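Local coordinates for putative short-chain oxidoreductase (PDB 2YUT), which binds NADP(+) in a Rossmann fold and probably acts as an oxidoreductase of the short-chain dehydrogenase/reductase family, at residues L61-L67 with H107-Q111; A17-K21 with L38-V42; G78-V82 with P129-A133. One frame throughout, in Å; residues are numbered along the deposited sequence.

Interaction 1. Residues L61-L67 with H107-Q111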
loop_
_atom_site.group_PDB
_atom_site.type_symbol
_atom_site.label_atom_id
_atom_site.label_comp_id
_atom_site.label_asym_id
_atom_site.label_seq_id
_atom_site.Cartn_x
_atom_site.Cartn_y
_atom_site.Cartn_z
ATOM N N LEU A 61 -15.669 9.605 -14.800
ATOM C CA LEU A 61 -14.645 10.406 -15.463
ATOM C C LEU A 61 -14.923 10.697 -16.936
ATOM O O LEU A 61 -14.587 11.776 -17.426
ATOM C CB LEU A 61 -13.265 9.749 -15.313
ATOM C CG LEU A 61 -12.525 9.984 -13.986
ATOM C CD1 LEU A 61 -12.393 11.486 -13.737
ATOM C CD2 LEU A 61 -13.273 9.335 -12.838
ATOM N N GLU A 62 -15.527 9.751 -17.650
ATOM C CA GLU A 62 -15.833 9.990 -19.056
ATOM C C GLU A 62 -16.919 11.058 -19.150
ATOM O O GLU A 62 -16.920 11.887 -20.064
ATOM C CB GLU A 62 -16.289 8.695 -19.742
ATOM C CG GLU A 62 -15.246 7.587 -19.659
ATOM C CD GLU A 62 -15.520 6.424 -20.593
ATOM O OE1 GLU A 62 -16.655 5.901 -20.590
ATOM O OE2 GLU A 62 -14.587 6.027 -21.325
ATOM N N GLU A 63 -17.834 11.045 -18.188
ATOM C CA GLU A 63 -18.917 12.015 -18.149
ATOM C C GLU A 63 -18.415 13.410 -17.748
ATOM O O GLU A 63 -18.850 14.414 -18.306
ATOM C CB GLU A 63 -19.990 11.554 -17.165
ATOM C CG GLU A 63 -21.167 12.502 -17.040
ATOM C CD GLU A 63 -21.749 12.892 -18.390
ATOM O OE1 GLU A 63 -21.989 11.989 -19.221
ATOM O OE2 GLU A 63 -21.971 14.105 -18.615
ATOM N N ALA A 64 -17.497 13.462 -16.784
ATOM C CA ALA A 64 -16.947 14.729 -16.307
ATOM C C ALA A 64 -16.208 15.515 -17.395
ATOM O O ALA A 64 -16.278 16.744 -17.436
ATOM C CB ALA A 64 -16.015 14.479 -15.123
ATOM N N GLY A 65 -15.496 14.807 -18.268
ATOM C CA GLY A 65 -14.761 15.474 -19.326
ATOM C C GLY A 65 -13.439 16.035 -18.826
ATOM O O GLY A 65 -13.073 15.802 -17.674
ATOM N N PRO A 66 -12.699 16.782 -19.668
ATOM C CA PRO A 66 -11.404 17.375 -19.308
ATOM C C PRO A 66 -11.467 18.237 -18.041
ATOM O O PRO A 66 -12.206 19.225 -17.974
ATOM C CB PRO A 66 -11.038 18.183 -20.553
ATOM C CG PRO A 66 -11.705 17.409 -21.663
ATOM C CD PRO A 66 -13.055 17.113 -21.059
ATOM N N LEU A 67 -10.684 17.848 -17.043
ATOM C CA LEU A 67 -10.641 18.543 -15.763
ATOM C C LEU A 67 -9.419 19.446 -15.622
ATOM O O LEU A 67 -8.354 19.163 -16.180
ATOM C CB LEU A 67 -10.615 17.522 -14.616
ATOM C CG LEU A 67 -11.707 16.444 -14.536
ATOM C CD1 LEU A 67 -11.336 15.435 -13.453
ATOM C CD2 LEU A 67 -13.061 17.077 -14.234
ATOM N N HIS A 107 -8.756 6.687 -15.527
ATOM C CA HIS A 107 -9.776 7.113 -16.480
ATOM C C HIS A 107 -10.045 8.611 -16.582
ATOM O O HIS A 107 -10.808 9.050 -17.440
ATOM C CB HIS A 107 -11.076 6.383 -16.156
ATOM C CG HIS A 107 -10.948 4.895 -16.213
ATOM N ND1 HIS A 107 -10.884 4.200 -17.401
ATOM C CD2 HIS A 107 -10.826 3.971 -15.230
ATOM C CE1 HIS A 107 -10.729 2.912 -17.149
ATOM N NE2 HIS A 107 -10.690 2.748 -15.839
ATOM N N ALA A 108 -9.418 9.402 -15.723
ATOM C CA ALA A 108 -9.642 10.842 -15.749
ATOM C C ALA A 108 -9.171 11.533 -17.031
ATOM O O ALA A 108 -8.143 11.184 -17.612
ATOM C CB ALA A 108 -8.973 11.490 -14.542
ATOM N N ARG A 109 -9.947 12.510 -17.476
ATOM C CA ARG A 109 -9.578 13.302 -18.644
ATOM C C ARG A 109 -9.023 14.590 -18.044
ATOM O O ARG A 109 -9.664 15.194 -17.185
ATOM C CB ARG A 109 -10.804 13.630 -19.494
ATOM C CG ARG A 109 -11.183 12.578 -20.518
ATOM C CD ARG A 109 -11.557 11.256 -19.888
ATOM N NE ARG A 109 -12.240 10.400 -20.854
ATOM C CZ ARG A 109 -12.396 9.089 -20.717
ATOM N NH1 ARG A 109 -11.915 8.467 -19.649
ATOM N NH2 ARG A 109 -13.035 8.399 -21.651
ATOM N N PHE A 110 -7.840 15.006 -18.482
ATOM C CA PHE A 110 -7.215 16.215 -17.952
ATOM C C PHE A 110 -6.864 17.246 -19.011
ATOM O O PHE A 110 -6.510 16.901 -20.135
ATOM C CB PHE A 110 -5.913 15.871 -17.218
ATOM C CG PHE A 110 -6.106 15.145 -15.918
ATOM C CD1 PHE A 110 -6.699 15.779 -14.832
ATOM C CD2 PHE A 110 -5.653 13.835 -15.768
ATOM C CE1 PHE A 110 -6.836 15.121 -13.609
ATOM C CE2 PHE A 110 -5.784 13.165 -14.549
ATOM C CZ PHE A 110 -6.377 13.809 -13.468
ATOM N N GLN A 111 -6.950 18.517 -18.628
ATOM C CA GLN A 111 -6.573 19.628 -19.498
ATOM C C GLN A 111 -5.080 19.784 -19.213
ATOM O O GLN A 111 -4.614 19.383 -18.144
ATOM C CB GLN A 111 -7.278 20.923 -19.066
ATOM C CG GLN A 111 -8.784 20.944 -19.269
ATOM C CD GLN A 111 -9.167 21.242 -20.702
ATOM O OE1 GLN A 111 -8.355 21.084 -21.618
ATOM N NE2 GLN A 111 -10.411 21.662 -20.909
HETATM O O HOH W 1 -12.664 13.311 -16.402
HETATM O O HOH W 2 -11.729 22.076 -18.396
#
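His107, at the end of helix 89-107, meets Leu61 through its backbone: Leu61 CB lies 3.3 Å from His107 O, whereas the imidazole leads off to a hydrogen bond with Glu54. Ala108 follows, with Leu61 CG and CD1 pressed tightly on Ala108 CA, each at 3.5 Å; its carbonyl oxygen accepts from Arg83 of the second subunit. The chain of Arg109 bends at its second torsion (chi2 62°), which folds the guanidinium back across helix 54-64, where Glu62 CG rests over one face. Arg109 NH2 makes a 2.9 Å salt bridge to Glu62 OE2, on the anti side and tilted out of the carboxylate plane, with carboxylate and guanidinium nearly perpendicular (89°). Arg109 NH1 approaches His107 O in plane but suspiciously close. A leucine in place of Arg109 would probably leave Glu62 without its charge partner and its CG without the flat group it rests on. Arg109 N reaches a water that also donates to Leu61 O and Gly65 O, tying down the helix end, and Arg109 O accepts from Leu67 N at 2.8 Å. At Phe110, paired in parallel with Leu67, the ring edge faces Leu67 O. Gln111 N donates to Leu67 O at 2.9 Å, and Gln111 NE2 to a water that donates to Pro66 O. Strand 110-111 thus runs beside the start of strand 67-72, with Phe110 on Leu70, while Leu61 and Leu67 pack on Leu4 of strand 2-6.

Interaction 2. Residues A17-K21 with L38-V42; sequences ARALK and LAREV
Arg18 grips Glu41 side-on with two nitrogens, one to each carboxylate oxygen. Arg18 NE donates to Glu41 OE2 at 2.9 Å, and Arg18 NH2 reaches Glu41 OE1 over a longer 3.2 Å. Both oxygens use their syn lone pairs, yet the guanidinium and carboxylate planes are turned 36° apart, so the fork is twisted rather than flat. One face of the guanidinium carries Leu38: its CD1 sits toward the rim of the group, 3.7 Å from Arg18 NH2. The other methyl of this leucine, CD2, turns to the neighbouring alanine, with Ala17 CB 4.0 Å from Leu38 CD2, and a single side chain thereby serves both a polar and an apolar partner. Nearer the helix ends Val42 closes the gap, Val42 CB lying 3.7 Å from Lys21 CB, and a water lies between Lys21 O and Val42 O.

The carboxylate is put in place by a chain that runs extended, Glu41 CG standing opposite the backbone N (chi1 177°), and it is met at about a right angle by an Arg18 chain extended as far as NE. Beneath the apolar side chains lies strand 24-28, where Leu27 receives Ala17, Leu38 and Val42. Helices 11-19 and 32-42 are thereby joined on one side of the parallel sheet of the Rossmann fold, the first of them beginning at the NADP(+)-binding Gly11, just after Thr9 in the glycine-rich turn.

The chemistry is graded from a buried apolar floor to an ion pair at the solvent-exposed side. Lys21 NZ, 6.5 Å from Glu41 OE2, does not touch that carboxylate but probably adds to the positive potential that would keep this glutamate ionised.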
loop_
_atom_site.group_PDB
_atom_site.type_symbol
_atom_site.label_atom_id
_atom_site.label_comp_id
_atom_site.label_asym_id
_atom_site.label_seq_id
_atom_site.Cartn_x
_atom_site.Cartn_y
_atom_site.Cartn_z
ATOM N N ALA A 17 -15.897 21.765 -1.753
ATOM C CA ALA A 17 -17.032 22.086 -2.617
ATOM C C ALA A 17 -17.532 23.513 -2.394
ATOM O O ALA A 17 -17.763 24.248 -3.354
ATOM C CB ALA A 17 -18.167 21.094 -2.390
ATOM N N ARG A 18 -17.694 23.902 -1.131
ATOM C CA ARG A 18 -18.168 25.244 -0.816
ATOM C C ARG A 18 -17.114 26.294 -1.147
ATOM O O ARG A 18 -17.452 27.400 -1.545
ATOM C CB ARG A 18 -18.563 25.340 0.660
ATOM C CG ARG A 18 -19.766 24.468 0.999
ATOM C CD ARG A 18 -20.236 24.641 2.429
ATOM N NE ARG A 18 -21.493 23.930 2.640
ATOM C CZ ARG A 18 -21.587 22.671 3.057
ATOM N NH1 ARG A 18 -20.494 21.968 3.327
ATOM N NH2 ARG A 18 -22.781 22.107 3.183
ATOM N N ALA A 19 -15.839 25.938 -0.998
ATOM C CA ALA A 19 -14.753 26.868 -1.289
ATOM C C ALA A 19 -14.558 27.085 -2.786
ATOM O O ALA A 19 -13.994 28.098 -3.199
ATOM C CB ALA A 19 -13.446 26.360 -0.675
ATOM N N LEU A 20 -15.036 26.147 -3.598
ATOM C CA LEU A 20 -14.865 26.237 -5.046
ATOM C C LEU A 20 -16.167 26.389 -5.830
ATOM O O LEU A 20 -16.174 26.246 -7.054
ATOM C CB LEU A 20 -14.116 24.987 -5.536
ATOM C CG LEU A 20 -12.692 24.802 -4.990
ATOM C CD1 LEU A 20 -12.241 23.350 -5.131
ATOM C CD2 LEU A 20 -11.748 25.739 -5.736
ATOM N N LYS A 21 -17.260 26.696 -5.141
ATOM C CA LYS A 21 -18.557 26.821 -5.802
ATOM C C LYS A 21 -18.645 27.784 -6.994
ATOM O O LYS A 21 -19.548 27.668 -7.821
ATOM C CB LYS A 21 -19.646 27.159 -4.778
ATOM C CG LYS A 21 -19.459 28.467 -4.043
ATOM C CD LYS A 21 -20.739 28.842 -3.301
ATOM C CE LYS A 21 -21.922 28.938 -4.261
ATOM N NZ LYS A 21 -23.185 29.374 -3.599
ATOM N N LEU A 38 -25.996 18.954 -1.530
ATOM C CA LEU A 38 -24.796 19.789 -1.516
ATOM C C LEU A 38 -24.591 20.363 -2.916
ATOM O O LEU A 38 -24.338 21.559 -3.080
ATOM C CB LEU A 38 -23.562 18.970 -1.120
ATOM C CG LEU A 38 -22.211 19.701 -1.207
ATOM C CD1 LEU A 38 -22.211 20.897 -0.269
ATOM C CD2 LEU A 38 -21.075 18.748 -0.841
ATOM N N ALA A 39 -24.707 19.502 -3.924
ATOM C CA ALA A 39 -24.536 19.934 -5.305
ATOM C C ALA A 39 -25.510 21.071 -5.625
ATOM O O ALA A 39 -25.131 22.066 -6.237
ATOM C CB ALA A 39 -24.754 18.759 -6.254
ATOM N N ARG A 40 -26.759 20.922 -5.196
ATOM C CA ARG A 40 -27.780 21.938 -5.435
ATOM C C ARG A 40 -27.415 23.230 -4.707
ATOM O O ARG A 40 -27.520 24.322 -5.262
ATOM C CB ARG A 40 -29.143 21.450 -4.940
ATOM C CG ARG A 40 -30.267 22.460 -5.119
ATOM C CD ARG A 40 -31.522 22.012 -4.384
ATOM N NE ARG A 40 -32.577 23.020 -4.430
ATOM C CZ ARG A 40 -33.689 22.969 -3.705
ATOM N NH1 ARG A 40 -34.599 23.930 -3.811
ATOM N NH2 ARG A 40 -33.891 21.959 -2.865
ATOM N N GLU A 41 -26.986 23.092 -3.459
ATOM C CA GLU A 41 -26.596 24.236 -2.645
ATOM C C GLU A 41 -25.484 25.053 -3.296
ATOM O O GLU A 41 -25.508 26.280 -3.255
ATOM C CB GLU A 41 -26.122 23.766 -1.270
ATOM C CG GLU A 41 -25.617 24.887 -0.364
ATOM C CD GLU A 41 -24.779 24.363 0.790
ATOM O OE1 GLU A 41 -25.191 23.358 1.408
ATOM O OE2 GLU A 41 -23.713 24.957 1.079
ATOM N N VAL A 42 -24.506 24.377 -3.891
ATOM C CA VAL A 42 -23.396 25.086 -4.514
ATOM C C VAL A 42 -23.479 25.207 -6.033
ATOM O O VAL A 42 -22.533 25.658 -6.668
ATOM C CB VAL A 42 -22.051 24.441 -4.134
ATOM C CG1 VAL A 42 -21.887 24.472 -2.629
ATOM C CG2 VAL A 42 -21.981 23.005 -4.648
HETATM O O HOH W 3 -20.735 25.461 -8.348
#

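Interaction 3. Residues G78-V82 with P129-A133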
loop_
_atom_site.group_PDB
_atom_site.type_symbol
_atom_site.label_atom_id
_atom_site.label_comp_id
_atom_site.label_asym_id
_atom_site.label_seq_id
_atom_site.Cartn_x
_atom_site.Cartn_y
_atom_site.Cartn_z
ATOM N N GLY A 78 -10.318 3.016 10.342
ATOM C CA GLY A 78 -10.613 1.840 11.135
ATOM C C GLY A 78 -9.442 1.492 12.026
ATOM O O GLY A 78 -8.295 1.777 11.691
ATOM N N ARG A 79 -9.733 0.881 13.169
ATOM C CA ARG A 79 -8.698 0.490 14.118
ATOM C C ARG A 79 -8.763 -1.008 14.376
ATOM O O ARG A 79 -9.840 -1.557 14.599
ATOM C CB ARG A 79 -8.879 1.242 15.440
ATOM C CG ARG A 79 -7.940 0.773 16.544
ATOM C CD ARG A 79 -8.255 1.432 17.877
ATOM N NE ARG A 79 -7.923 2.853 17.886
ATOM C CZ ARG A 79 -8.792 3.820 18.161
ATOM N NH1 ARG A 79 -10.053 3.521 18.447
ATOM N NH2 ARG A 79 -8.399 5.088 18.156
ATOM N N ALA A 80 -7.609 -1.667 14.339
ATOM C CA ALA A 80 -7.539 -3.103 14.588
ATOM C C ALA A 80 -6.094 -3.572 14.687
ATOM O O ALA A 80 -5.196 -2.975 14.095
ATOM C CB ALA A 80 -8.251 -3.862 13.489
ATOM N N SER A 81 -5.870 -4.632 15.456
ATOM C CA SER A 81 -4.527 -5.179 15.594
ATOM C C SER A 81 -4.304 -6.077 14.387
ATOM O O SER A 81 -5.261 -6.493 13.728
ATOM C CB SER A 81 -4.406 -6.009 16.871
ATOM O OG SER A 81 -5.154 -7.207 16.765
ATOM N N VAL A 82 -3.046 -6.376 14.091
ATOM C CA VAL A 82 -2.735 -7.236 12.958
ATOM C C VAL A 82 -2.731 -8.695 13.392
ATOM O O VAL A 82 -2.663 -9.600 12.562
ATOM C CB VAL A 82 -1.353 -6.904 12.368
ATOM C CG1 VAL A 82 -1.304 -5.442 11.956
ATOM C CG2 VAL A 82 -0.264 -7.214 13.387
ATOM N N PRO A 129 0.406 1.250 16.462
ATOM C CA PRO A 129 -0.491 0.151 16.830
ATOM C C PRO A 129 -1.965 0.501 16.643
ATOM O O PRO A 129 -2.424 1.558 17.077
ATOM C CB PRO A 129 -0.143 -0.097 18.294
ATOM C CG PRO A 129 1.328 0.214 18.331
ATOM C CD PRO A 129 1.409 1.485 17.519
ATOM N N GLY A 130 -2.697 -0.396 15.991
ATOM C CA GLY A 130 -4.112 -0.173 15.765
ATOM C C GLY A 130 -4.448 0.378 14.391
ATOM O O GLY A 130 -5.564 0.191 13.915
ATOM N N PHE A 131 -3.488 1.038 13.745
ATOM C CA PHE A 131 -3.729 1.625 12.430
ATOM C C PHE A 131 -2.913 1.043 11.274
ATOM O O PHE A 131 -2.718 1.709 10.258
ATOM C CB PHE A 131 -3.494 3.137 12.494
ATOM C CG PHE A 131 -4.435 3.858 13.418
ATOM C CD1 PHE A 131 -5.808 3.653 13.330
ATOM C CD2 PHE A 131 -3.951 4.756 14.363
ATOM C CE1 PHE A 131 -6.687 4.332 14.171
ATOM C CE2 PHE A 131 -4.818 5.442 15.210
ATOM C CZ PHE A 131 -6.190 5.229 15.113
ATOM N N ALA A 132 -2.453 -0.196 11.415
ATOM C CA ALA A 132 -1.658 -0.829 10.365
ATOM C C ALA A 132 -2.367 -0.809 9.010
ATOM O O ALA A 132 -1.781 -0.420 8.001
ATOM C CB ALA A 132 -1.330 -2.263 10.753
ATOM N N ALA A 133 -3.627 -1.224 8.991
ATOM C CA ALA A 133 -4.390 -1.247 7.748
ATOM C C ALA A 133 -4.442 0.147 7.108
ATOM O O ALA A 133 -4.113 0.308 5.932
ATOM C CB ALA A 133 -5.795 -1.774 8.012
HETATM O O HOH W 4 -6.169 0.529 10.506
HETATM O O HOH W 5 -2.713 -2.289 13.455
HETATM O O HOH W 6 -5.333 -1.960 11.267
#
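Phe131 and Arg79 cross obliquely where the loop after strand 67-72 of this Rossmann-type short-chain dehydrogenase fold meets the start of helix 132-153, which carries the NADP(+)-binding Lys138. Arg79 NH2 lies 3.8 Å from Phe131 CZ with the guanidinium and ring planes 44° apart, a slanted approach rather than a stack. The arginine chain bends at its third torsion (chi3 -70°), which brings the guanidinium up to the far end of the ring, and Leu175 touches both side chains. Nearer the attached end of the ring, on its CD1 side, Gly78 O meets the edge in plane, 3.5 Å from Phe131 CD1.

Between these side chains and the helix the backbones close up. Ala80 N donates to Gly130 O at 2.8 Å, and Arg79 CA makes a CA-H...O contact to the same oxygen. Gly130 has a positive phi (98°), where a side chain would be jammed against the carbonyl oxygen of Pro129 and would press on Arg79 CG. Two waters carry Ala80 O to the first turn of the helix, one accepting from Ala132 N and the other from Ala133 N.

Beyond them Val82 and Ala132 meet as methyl against methyl, and Tyr144 of the second subunit packs on both. Glu151 of that subunit hydrogen-bonds Val82 N. The methyl pair is tighter than usual, with Val82 CG1 3.4 Å from Ala132 CB.

The three contacts do not touch one another. Interactions 1 and 2 have centres 19 Å apart; interaction 3 lies across the centre of the chain, its own centre 35 Å from that of interaction 1 and 34 Å from that of interaction 2. Each stands just behind the cofactor site: the side chain of Leu61 is about 5 Å from that of Leu51, Leu38 about 6 Å from Thr9, and Phe131 about 5 Å from Trp172. The side chains of Leu61 and Phe131 are each about 10 Å from the bound NADP, and that of Leu38 about 9 Å. Interactions 1 and 3 alternate along the chain and both reach the second subunit, whereas interaction 2 closes earlier in the sequence and is untouched by it.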